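Local structure of 3-oxo-glucose-6-phosphate:glutamate aminotransferase (Bacillus subtilis subsp. subtilis, 4K2M) at residues K203-R211 against T232-I240; N315-Y326 against P416-D427. The protein catalyses the reversible, pyridoxal phosphate-dependent transfer of an amino group from glutamate to 3-dehydro-glucose 6-phosphate, giving kanosamine 6-phosphate on the way to the antibiotic neotrehalosadiamine. One frame throughout, in Å; residues are numbered along the deposited sequence.

From the N terminus, the chain first runs through the added N-terminal domain and then enters the DegT/DnrJ/EryC1 aminotransferase region, where both contacts lie. Contact 1 comes first and closes a short loop: 20 residues, holding the rest of helix 207-217 and strand 220-224, separate its segments, so the start of that helix meets the turn leading into strand 240-244 of the seven-stranded sheet. Contact 2 opens later and spans 89 residues, bringing helix 312-329 against the chain that leaves strand 412-415 and enters the C-terminal helix 423-441. The two loops follow in series, neither crossing nor nesting; the centres of contact 1 and contact 2 are about 26 Å apart.

Contact 1 of 2, residues K203-R211 against T232-I240; sequences KHSDMQHIR and TDLGKYADI
The first turn of helix 207-217 and its lead-in lie over two overlapping beta turns, type II from Asp-233 to Lys-236 and type I from Gly-235 to Ala-238, with the CA atoms of Arg-211 and Tyr-237 6.0 Å apart. Gly-235 suits the type II turn because its backbone angles would press a side chain against the preceding carbonyl. The Tyr-237 ring is sandwiched between CG of the preceding Lys-236 and, on the other face, Gln-208 CA, a CH-pi contact 4.0 Å from the ring centroid. The extended Gln-208 chain runs alongside the ring, its amide plane 13° from the ring plane. Arg-211 bends at chi2 (48°) and chi3 (68°), curling its guanidinium so that NE (3.0 Å) and NH2 (3.1 Å) grip Tyr-237 O side-on from one face. NH2 also forms a salt bridge with Asp-239 OD2 (3.1 Å), from above the carboxylate plane. NH1 bonds to Asn-215 OD1 and to a water that donates to Asp-239 OD2, a second link between the pair. His-204 works through water: ND1 shares one with Thr-232 O, and NE2 another with Gly-235 N. On the buried side, flexible Met-207, bent at chi2 and chi3, brings CE to Ala-238 CB (4.1 Å). Met-207 also rests on Val-221 and Glu-223 of strand 220-224, and Asp-239 OD2 accepts from Val-221 N, tying helix and turns to the central sheet.

Contact 2 of 2, residues N315-Y326 against P416-D427; sequences NNFKRLFLADRY and PLYPSFTLEEQD. With ACT (acetate ion), chain F.
Leu-322 and Leu-417 join helix 312-329 to the lead-in of helix 423-441 in the aspartate aminotransferase fold. Packing involves that loop, with its type I turn from Tyr-418 to Phe-421, and the first turn of helix 423-441, opened by a capping box of Thr-422 and Glu-425. The axes of 315-326 and 423-427 come within 11.4 Å, nearly parallel (26° between N-to-C directions). In the apolar core, Leu-322 forks, CD1 reaching Phe-421 CB and CD2 touching Leu-423 CD2 at 3.6 Å, while Leu-417 CG meets Leu-322 CB. Hydrogen bonds fix both ends of the Gln-426 amide: NE2 gives to Leu-322 O, which Tyr-326 N approaches from the opposite face, and OE1 accepts from the charged Arg-325 NH1 at 2.9 Å. NE2 also lies 3.2 Å above the centre of the Tyr-326 ring. Of the charged groups, Arg-325 makes an end-on salt bridge to Asp-427 OD1 with NH1 and NH2; Tyr-60 binds the other carboxylate oxygen. Arg-319 lays a guanidinium face on Pro-419; NH1 bonds to Trp-350 O, and the edge meets an acetate, probably from the crystallisation liquor. Finally, Tyr-326 OH donates to Pro-416 O at 2.7 Å, in the carbonyl plane on a lone pair.

Contact 1 of 2, residues K203-R211 against T232-I240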
loop_
_atom_site.group_PDB
_atom_site.type_symbol
_atom_site.label_atom_id
_atom_site.label_comp_id
_atom_site.label_asym_id
_atom_site.label_seq_id
_atom_site.Cartn_x
_atom_site.Cartn_y
_atom_site.Cartn_z
ATOM N N LYS A 203 -14.765 6.849 19.588
ATOM C CA LYS A 203 -14.819 7.199 21.017
ATOM C C LYS A 203 -13.422 7.069 21.625
ATOM O O LYS A 203 -12.748 6.064 21.435
ATOM C CB LYS A 203 -15.766 6.232 21.739
ATOM C CG LYS A 203 -15.864 6.403 23.243
ATOM C CD LYS A 203 -16.610 7.661 23.625
ATOM C CE LYS A 203 -16.877 7.675 25.132
ATOM N NZ LYS A 203 -17.586 8.925 25.524
ATOM N N HIS A 204 -12.999 8.082 22.375
ATOM C CA HIS A 204 -11.675 8.085 22.998
ATOM C C HIS A 204 -11.653 7.133 24.198
ATOM O O HIS A 204 -12.510 7.218 25.095
ATOM C CB HIS A 204 -11.351 9.513 23.462
ATOM C CG HIS A 204 -9.901 9.877 23.376
ATOM N ND1 HIS A 204 -9.468 11.184 23.303
ATOM C CD2 HIS A 204 -8.790 9.107 23.344
ATOM C CE1 HIS A 204 -8.147 11.203 23.240
ATOM N NE2 HIS A 204 -7.711 9.956 23.264
ATOM N N SER A 205 -10.679 6.218 24.217
ATOM C CA SER A 205 -10.469 5.340 25.363
ATOM C C SER A 205 -10.050 6.172 26.569
ATOM O O SER A 205 -9.655 7.329 26.415
ATOM C CB SER A 205 -9.353 4.350 25.067
ATOM O OG SER A 205 -9.698 3.485 24.012
ATOM N N ASP A 206 -10.104 5.579 27.764
ATOM C CA ASP A 206 -9.701 6.289 28.983
ATOM C C ASP A 206 -8.184 6.303 29.093
ATOM O O ASP A 206 -7.594 5.552 29.877
ATOM C CB ASP A 206 -10.310 5.623 30.214
ATOM C CG ASP A 206 -10.094 6.433 31.500
ATOM O OD1 ASP A 206 -9.304 7.417 31.510
ATOM O OD2 ASP A 206 -10.713 6.061 32.517
ATOM N N MET A 207 -7.552 7.182 28.321
ATOM C CA MET A 207 -6.103 7.107 28.145
ATOM C C MET A 207 -5.297 7.485 29.386
ATOM O O MET A 207 -4.224 6.914 29.632
ATOM C CB MET A 207 -5.663 7.934 26.936
ATOM C CG MET A 207 -6.128 7.362 25.586
ATOM S SD MET A 207 -5.462 5.729 25.281
ATOM C CE MET A 207 -3.739 6.119 25.040
ATOM N N GLN A 208 -5.800 8.419 30.179
ATOM C CA GLN A 208 -5.070 8.778 31.406
ATOM C C GLN A 208 -4.946 7.587 32.360
ATOM O O GLN A 208 -3.873 7.325 32.924
ATOM C CB GLN A 208 -5.716 9.983 32.112
ATOM C CG GLN A 208 -4.937 10.424 33.354
ATOM C CD GLN A 208 -5.483 11.701 33.968
ATOM O OE1 GLN A 208 -6.646 12.055 33.768
ATOM N NE2 GLN A 208 -4.639 12.402 34.716
ATOM N N HIS A 209 -6.032 6.838 32.510
ATOM C CA HIS A 209 -6.047 5.683 33.397
ATOM C C HIS A 209 -5.161 4.584 32.803
ATOM O O HIS A 209 -4.368 3.966 33.501
ATOM C CB HIS A 209 -7.496 5.230 33.601
ATOM C CG HIS A 209 -7.675 4.201 34.669
ATOM N ND1 HIS A 209 -6.617 3.605 35.324
ATOM C CD2 HIS A 209 -8.799 3.659 35.198
ATOM C CE1 HIS A 209 -7.083 2.740 36.208
ATOM N NE2 HIS A 209 -8.402 2.752 36.151
ATOM N N ILE A 210 -5.275 4.361 31.497
ATOM C CA ILE A 210 -4.398 3.420 30.813
ATOM C C ILE A 210 -2.920 3.778 31.011
ATOM O O ILE A 210 -2.102 2.908 31.295
ATOM C CB ILE A 210 -4.776 3.304 29.306
ATOM C CG1 ILE A 210 -6.170 2.683 29.169
ATOM C CG2 ILE A 210 -3.734 2.472 28.552
ATOM C CD1 ILE A 210 -6.728 2.681 27.730
ATOM N N ARG A 211 -2.577 5.060 30.885
ATOM C CA ARG A 211 -1.187 5.495 31.065
ATOM C C ARG A 211 -0.713 5.278 32.509
ATOM O O ARG A 211 0.444 4.922 32.751
ATOM C CB ARG A 211 -1.044 6.971 30.634
ATOM C CG ARG A 211 0.272 7.669 31.016
ATOM C CD ARG A 211 1.489 6.843 30.661
ATOM N NE ARG A 211 1.694 6.709 29.227
ATOM C CZ ARG A 211 2.680 6.006 28.678
ATOM N NH1 ARG A 211 3.548 5.357 29.444
ATOM N NH2 ARG A 211 2.796 5.944 27.364
ATOM N N THR A 232 -9.840 15.418 20.525
ATOM C CA THR A 232 -9.057 16.339 21.335
ATOM C C THR A 232 -8.067 15.563 22.205
ATOM O O THR A 232 -8.415 14.532 22.806
ATOM C CB THR A 232 -9.985 17.176 22.213
ATOM O OG1 THR A 232 -10.705 18.084 21.371
ATOM C CG2 THR A 232 -9.200 17.963 23.265
ATOM N N ASP A 233 -6.829 16.054 22.237
ATOM C CA ASP A 233 -5.751 15.466 23.031
ATOM C C ASP A 233 -5.373 14.074 22.570
ATOM O O ASP A 233 -4.822 13.291 23.338
ATOM C CB ASP A 233 -6.107 15.442 24.517
ATOM C CG ASP A 233 -6.072 16.812 25.136
ATOM O OD1 ASP A 233 -5.360 17.682 24.598
ATOM O OD2 ASP A 233 -6.763 17.009 26.152
ATOM N N LEU A 234 -5.643 13.773 21.305
ATOM C CA LEU A 234 -5.230 12.485 20.757
ATOM C C LEU A 234 -3.720 12.326 20.899
ATOM O O LEU A 234 -2.951 13.203 20.490
ATOM C CB LEU A 234 -5.621 12.399 19.280
ATOM C CG LEU A 234 -5.395 11.032 18.641
ATOM C CD1 LEU A 234 -6.277 10.002 19.351
ATOM C CD2 LEU A 234 -5.713 11.101 17.161
ATOM N N GLY A 235 -3.289 11.224 21.508
ATOM C CA GLY A 235 -1.868 10.963 21.643
ATOM C C GLY A 235 -1.201 11.528 22.878
ATOM O O GLY A 235 -0.007 11.281 23.093
ATOM N N LYS A 236 -1.947 12.264 23.697
ATOM C CA LYS A 236 -1.350 12.889 24.879
ATOM C C LYS A 236 -0.622 11.895 25.762
ATOM O O LYS A 236 0.493 12.159 26.229
ATOM C CB LYS A 236 -2.421 13.610 25.696
ATOM C CG LYS A 236 -1.873 14.309 26.941
ATOM C CD LYS A 236 -2.911 15.269 27.503
ATOM C CE LYS A 236 -2.438 15.893 28.808
ATOM N NZ LYS A 236 -3.528 16.707 29.415
ATOM N N TYR A 237 -1.243 10.737 25.971
ATOM C CA TYR A 237 -0.689 9.739 26.865
ATOM C C TYR A 237 -0.133 8.506 26.155
ATOM O O TYR A 237 0.177 7.508 26.801
ATOM C CB TYR A 237 -1.761 9.302 27.858
ATOM C CG TYR A 237 -2.242 10.426 28.746
ATOM C CD1 TYR A 237 -1.417 10.963 29.731
ATOM C CD2 TYR A 237 -3.528 10.936 28.613
ATOM C CE1 TYR A 237 -1.869 11.991 30.555
ATOM C CE2 TYR A 237 -3.985 11.960 29.425
ATOM C CZ TYR A 237 -3.153 12.476 30.398
ATOM O OH TYR A 237 -3.615 13.496 31.205
ATOM N N ALA A 238 -0.004 8.564 24.832
ATOM C CA ALA A 238 0.505 7.409 24.078
ATOM C C ALA A 238 1.957 7.584 23.639
ATOM O O ALA A 238 2.397 8.708 23.355
ATOM C CB ALA A 238 -0.374 7.150 22.863
ATOM N N ASP A 239 2.703 6.481 23.567
ATOM C CA ASP A 239 4.047 6.535 22.988
ATOM C C ASP A 239 3.972 6.638 21.470
ATOM O O ASP A 239 4.714 7.398 20.848
ATOM C CB ASP A 239 4.839 5.302 23.380
ATOM C CG ASP A 239 5.002 5.192 24.870
ATOM O OD1 ASP A 239 5.647 6.099 25.436
ATOM O OD2 ASP A 239 4.471 4.223 25.465
ATOM N N ILE A 240 3.065 5.860 20.892
ATOM C CA ILE A 240 2.766 5.942 19.464
ATOM C C ILE A 240 1.269 6.046 19.222
ATOM O O ILE A 240 0.483 5.366 19.874
ATOM C CB ILE A 240 3.303 4.704 18.719
ATOM C CG1 ILE A 240 4.825 4.799 18.606
ATOM C CG2 ILE A 240 2.649 4.557 17.316
ATOM C CD1 ILE A 240 5.430 3.874 17.585
HETATM O O HOH W 1 -10.900 13.658 23.283
HETATM O O HOH W 2 -5.067 9.527 22.988
HETATM O O HOH W 3 5.442 3.957 28.020
#

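Contact 2 of 2, residues N315-Y326 against P416-D427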
loop_
_atom_site.group_PDB
_atom_site.type_symbol
_atom_site.label_atom_id
_atom_site.label_comp_id
_atom_site.label_asym_id
_atom_site.label_seq_id
_atom_site.Cartn_x
_atom_site.Cartn_y
_atom_site.Cartn_z
ATOM N N ASN A 315 -16.468 18.267 7.994
ATOM C CA ASN A 315 -17.057 16.929 7.996
ATOM C C ASN A 315 -17.227 16.371 9.392
ATOM O O ASN A 315 -18.256 15.749 9.702
ATOM C CB ASN A 315 -16.248 15.966 7.119
ATOM C CG ASN A 315 -16.552 16.118 5.648
ATOM O OD1 ASN A 315 -17.545 16.755 5.253
ATOM N ND2 ASN A 315 -15.707 15.514 4.810
ATOM N N ASN A 316 -16.232 16.581 10.247
ATOM C CA ASN A 316 -16.352 16.103 11.619
ATOM C C ASN A 316 -17.461 16.862 12.337
ATOM O O ASN A 316 -18.207 16.274 13.121
ATOM C CB ASN A 316 -15.025 16.201 12.383
ATOM C CG ASN A 316 -14.211 14.921 12.292
ATOM O OD1 ASN A 316 -14.449 14.088 11.409
ATOM N ND2 ASN A 316 -13.263 14.745 13.213
ATOM N N PHE A 317 -17.604 18.148 12.046
ATOM C CA PHE A 317 -18.709 18.887 12.638
ATOM C C PHE A 317 -20.059 18.312 12.174
ATOM O O PHE A 317 -20.993 18.134 12.980
ATOM C CB PHE A 317 -18.641 20.382 12.310
ATOM C CG PHE A 317 -19.765 21.156 12.923
ATOM C CD1 PHE A 317 -19.693 21.568 14.247
ATOM C CD2 PHE A 317 -20.914 21.420 12.186
ATOM C CE1 PHE A 317 -20.743 22.261 14.827
ATOM C CE2 PHE A 317 -21.968 22.108 12.750
ATOM C CZ PHE A 317 -21.889 22.536 14.067
ATOM N N LYS A 318 -20.170 17.999 10.891
ATOM C CA LYS A 318 -21.431 17.455 10.386
ATOM C C LYS A 318 -21.750 16.120 11.051
ATOM O O LYS A 318 -22.908 15.847 11.371
ATOM C CB LYS A 318 -21.396 17.330 8.864
ATOM C CG LYS A 318 -21.513 18.698 8.143
ATOM C CD LYS A 318 -21.540 18.517 6.633
ATOM C CE LYS A 318 -22.932 18.109 6.154
ATOM N NZ LYS A 318 -22.932 17.892 4.664
ATOM N N ARG A 319 -20.731 15.292 11.252
ATOM C CA ARG A 319 -20.921 14.042 11.992
ATOM C C ARG A 319 -21.448 14.283 13.390
ATOM O O ARG A 319 -22.356 13.574 13.845
ATOM C CB ARG A 319 -19.610 13.249 12.065
ATOM C CG ARG A 319 -19.177 12.669 10.733
ATOM C CD ARG A 319 -17.824 11.963 10.924
ATOM N NE ARG A 319 -17.365 11.328 9.688
ATOM C CZ ARG A 319 -17.649 10.075 9.340
ATOM N NH1 ARG A 319 -18.380 9.314 10.142
ATOM N NH2 ARG A 319 -17.221 9.592 8.172
ATOM N N LEU A 320 -20.890 15.281 14.075
ATOM C CA LEU A 320 -21.339 15.598 15.426
ATOM C C LEU A 320 -22.809 16.047 15.403
ATOM O O LEU A 320 -23.604 15.655 16.271
ATOM C CB LEU A 320 -20.463 16.695 16.041
ATOM C CG LEU A 320 -21.025 17.370 17.295
ATOM C CD1 LEU A 320 -21.107 16.393 18.459
ATOM C CD2 LEU A 320 -20.204 18.611 17.671
ATOM N N PHE A 321 -23.162 16.875 14.422
ATOM C CA PHE A 321 -24.535 17.364 14.325
ATOM C C PHE A 321 -25.478 16.188 14.154
ATOM O O PHE A 321 -26.524 16.113 14.808
ATOM C CB PHE A 321 -24.718 18.342 13.159
ATOM C CG PHE A 321 -26.106 18.924 13.084
ATOM C CD1 PHE A 321 -26.458 20.003 13.889
ATOM C CD2 PHE A 321 -27.060 18.383 12.232
ATOM C CE1 PHE A 321 -27.737 20.550 13.839
ATOM C CE2 PHE A 321 -28.344 18.922 12.174
ATOM C CZ PHE A 321 -28.680 20.006 12.988
ATOM N N LEU A 322 -25.108 15.265 13.274
ATOM C CA LEU A 322 -25.904 14.062 13.067
ATOM C C LEU A 322 -26.041 13.240 14.346
ATOM O O LEU A 322 -27.133 12.766 14.662
ATOM C CB LEU A 322 -25.294 13.194 11.965
ATOM C CG LEU A 322 -25.480 13.782 10.567
ATOM C CD1 LEU A 322 -24.604 13.008 9.581
ATOM C CD2 LEU A 322 -26.958 13.757 10.110
ATOM N N ALA A 323 -24.945 13.065 15.078
ATOM C CA ALA A 323 -24.977 12.265 16.296
ATOM C C ALA A 323 -25.875 12.933 17.329
ATOM O O ALA A 323 -26.690 12.279 17.979
ATOM C CB ALA A 323 -23.565 12.058 16.858
ATOM N N ASP A 324 -25.727 14.246 17.461
ATOM C CA ASP A 324 -26.546 15.021 18.398
ATOM C C ASP A 324 -28.024 14.872 18.052
ATOM O O ASP A 324 -28.871 14.760 18.945
ATOM C CB ASP A 324 -26.123 16.494 18.340
ATOM C CG ASP A 324 -26.942 17.387 19.267
ATOM O OD1 ASP A 324 -27.001 17.120 20.487
ATOM O OD2 ASP A 324 -27.504 18.369 18.766
ATOM N N ARG A 325 -28.331 14.852 16.763
ATOM C CA ARG A 325 -29.724 14.789 16.301
ATOM C C ARG A 325 -30.326 13.412 16.603
ATOM O O ARG A 325 -31.469 13.323 17.054
ATOM C CB ARG A 325 -29.795 15.119 14.811
ATOM C CG ARG A 325 -31.205 15.436 14.285
ATOM C CD ARG A 325 -31.102 16.167 12.946
ATOM N NE ARG A 325 -32.403 16.611 12.420
ATOM C CZ ARG A 325 -33.172 15.902 11.594
ATOM N NH1 ARG A 325 -32.803 14.696 11.208
ATOM N NH2 ARG A 325 -34.325 16.406 11.147
ATOM N N TYR A 326 -29.557 12.346 16.373
ATOM C CA TYR A 326 -29.988 11.007 16.782
ATOM C C TYR A 326 -30.232 10.948 18.276
ATOM O O TYR A 326 -31.231 10.388 18.734
ATOM C CB TYR A 326 -28.912 9.963 16.464
ATOM C CG TYR A 326 -28.944 9.343 15.087
ATOM C CD1 TYR A 326 -30.144 8.965 14.482
ATOM C CD2 TYR A 326 -27.758 9.094 14.408
ATOM C CE1 TYR A 326 -30.155 8.365 13.231
ATOM C CE2 TYR A 326 -27.756 8.498 13.162
ATOM C CZ TYR A 326 -28.959 8.138 12.579
ATOM O OH TYR A 326 -28.941 7.551 11.340
ATOM N N PRO A 416 -26.970 4.638 10.157
ATOM C CA PRO A 416 -26.228 5.392 9.137
ATOM C C PRO A 416 -25.734 6.743 9.656
ATOM O O PRO A 416 -26.503 7.473 10.295
ATOM C CB PRO A 416 -27.277 5.616 8.038
ATOM C CG PRO A 416 -28.184 4.424 8.167
ATOM C CD PRO A 416 -28.279 4.167 9.652
ATOM N N LEU A 417 -24.459 7.057 9.413
ATOM C CA LEU A 417 -23.902 8.354 9.818
ATOM C C LEU A 417 -22.621 8.621 9.019
ATOM O O LEU A 417 -21.621 7.921 9.163
ATOM C CB LEU A 417 -23.653 8.417 11.333
ATOM C CG LEU A 417 -23.469 9.841 11.914
ATOM C CD1 LEU A 417 -23.710 9.887 13.429
ATOM C CD2 LEU A 417 -22.079 10.418 11.609
ATOM N N TYR A 418 -22.661 9.634 8.165
ATOM C CA TYR A 418 -21.464 10.035 7.441
ATOM C C TYR A 418 -21.738 11.464 7.006
ATOM O O TYR A 418 -22.899 11.895 7.019
ATOM C CB TYR A 418 -21.171 9.077 6.268
ATOM C CG TYR A 418 -22.336 8.926 5.303
ATOM C CD1 TYR A 418 -22.420 9.701 4.152
ATOM C CD2 TYR A 418 -23.342 7.996 5.549
ATOM C CE1 TYR A 418 -23.493 9.573 3.267
ATOM C CE2 TYR A 418 -24.416 7.860 4.671
ATOM C CZ TYR A 418 -24.483 8.657 3.545
ATOM O OH TYR A 418 -25.547 8.513 2.680
ATOM N N PRO A 419 -20.692 12.230 6.664
ATOM C CA PRO A 419 -20.951 13.679 6.513
ATOM C C PRO A 419 -21.958 14.069 5.428
ATOM O O PRO A 419 -22.676 15.059 5.623
ATOM C CB PRO A 419 -19.570 14.257 6.185
ATOM C CG PRO A 419 -18.612 13.284 6.743
ATOM C CD PRO A 419 -19.252 11.916 6.599
ATOM N N SER A 420 -22.020 13.331 4.324
ATOM C CA SER A 420 -22.972 13.662 3.253
ATOM C C SER A 420 -24.355 13.026 3.410
ATOM O O SER A 420 -25.190 13.102 2.498
ATOM C CB SER A 420 -22.394 13.327 1.875
ATOM O OG SER A 420 -21.355 14.225 1.538
ATOM N N PHE A 421 -24.593 12.406 4.558
ATOM C CA PHE A 421 -25.896 11.839 4.879
ATOM C C PHE A 421 -26.895 12.995 4.961
ATOM O O PHE A 421 -26.540 14.095 5.396
ATOM C CB PHE A 421 -25.775 11.160 6.229
ATOM C CG PHE A 421 -26.950 10.297 6.613
ATOM C CD1 PHE A 421 -27.478 9.365 5.721
ATOM C CD2 PHE A 421 -27.464 10.366 7.904
ATOM C CE1 PHE A 421 -28.542 8.532 6.108
ATOM C CE2 PHE A 421 -28.517 9.533 8.305
ATOM C CZ PHE A 421 -29.055 8.620 7.399
ATOM N N THR A 422 -28.138 12.779 4.538
ATOM C CA THR A 422 -29.112 13.873 4.583
ATOM C C THR A 422 -29.971 13.757 5.822
ATOM O O THR A 422 -30.169 12.664 6.356
ATOM C CB THR A 422 -30.014 13.936 3.327
ATOM O OG1 THR A 422 -30.807 12.747 3.241
ATOM C CG2 THR A 422 -29.188 14.081 2.066
ATOM N N LEU A 423 -30.495 14.884 6.287
ATOM C CA LEU A 423 -31.343 14.855 7.472
ATOM C C LEU A 423 -32.677 14.188 7.172
ATOM O O LEU A 423 -33.267 13.555 8.043
ATOM C CB LEU A 423 -31.566 16.259 8.009
ATOM C CG LEU A 423 -30.301 17.014 8.368
ATOM C CD1 LEU A 423 -30.674 18.378 8.966
ATOM C CD2 LEU A 423 -29.457 16.221 9.346
ATOM N N GLU A 424 -33.151 14.306 5.936
ATOM C CA GLU A 424 -34.387 13.619 5.571
ATOM C C GLU A 424 -34.235 12.088 5.562
ATOM O O GLU A 424 -35.156 11.363 5.944
ATOM C CB GLU A 424 -34.961 14.148 4.246
ATOM C CG GLU A 424 -34.071 13.963 3.017
ATOM C CD GLU A 424 -33.213 15.195 2.711
ATOM O OE1 GLU A 424 -32.981 16.016 3.626
ATOM O OE2 GLU A 424 -32.766 15.332 1.550
ATOM N N GLU A 425 -33.072 11.584 5.158
ATOM C CA GLU A 425 -32.796 10.160 5.353
ATOM C C GLU A 425 -32.743 9.821 6.838
ATOM O O GLU A 425 -33.252 8.783 7.271
ATOM C CB GLU A 425 -31.469 9.777 4.721
ATOM C CG GLU A 425 -31.464 9.690 3.215
ATOM C CD GLU A 425 -30.045 9.603 2.679
ATOM O OE1 GLU A 425 -29.306 10.614 2.752
ATOM O OE2 GLU A 425 -29.662 8.520 2.197
ATOM N N GLN A 426 -32.087 10.678 7.621
ATOM C CA GLN A 426 -32.000 10.429 9.052
ATOM C C GLN A 426 -33.399 10.399 9.684
ATOM O O GLN A 426 -33.662 9.556 10.549
ATOM C CB GLN A 426 -31.108 11.455 9.753
ATOM C CG GLN A 426 -30.844 11.095 11.203
ATOM C CD GLN A 426 -30.020 12.140 11.915
ATOM O OE1 GLN A 426 -30.277 13.333 11.788
ATOM N NE2 GLN A 426 -29.014 11.698 12.660
ATOM N N ASP A 427 -34.288 11.290 9.239
ATOM C CA ASP A 427 -35.690 11.259 9.682
ATOM C C ASP A 427 -36.298 9.876 9.487
ATOM O O ASP A 427 -36.980 9.355 10.376
ATOM C CB ASP A 427 -36.553 12.282 8.911
ATOM C CG ASP A 427 -36.206 13.725 9.237
ATOM O OD1 ASP A 427 -35.553 13.972 10.278
ATOM O OD2 ASP A 427 -36.613 14.613 8.446
HETATM C C ACT F . -18.158 6.456 8.012
HETATM O O ACT F . -18.616 7.270 8.798
HETATM O OXT ACT F . -17.566 6.854 7.016
HETATM C CH3 ACT F . -18.354 4.983 8.272
HETATM O O HOH W 4 -25.161 16.341 4.026
HETATM O O HOH W 5 -20.925 16.706 2.980
#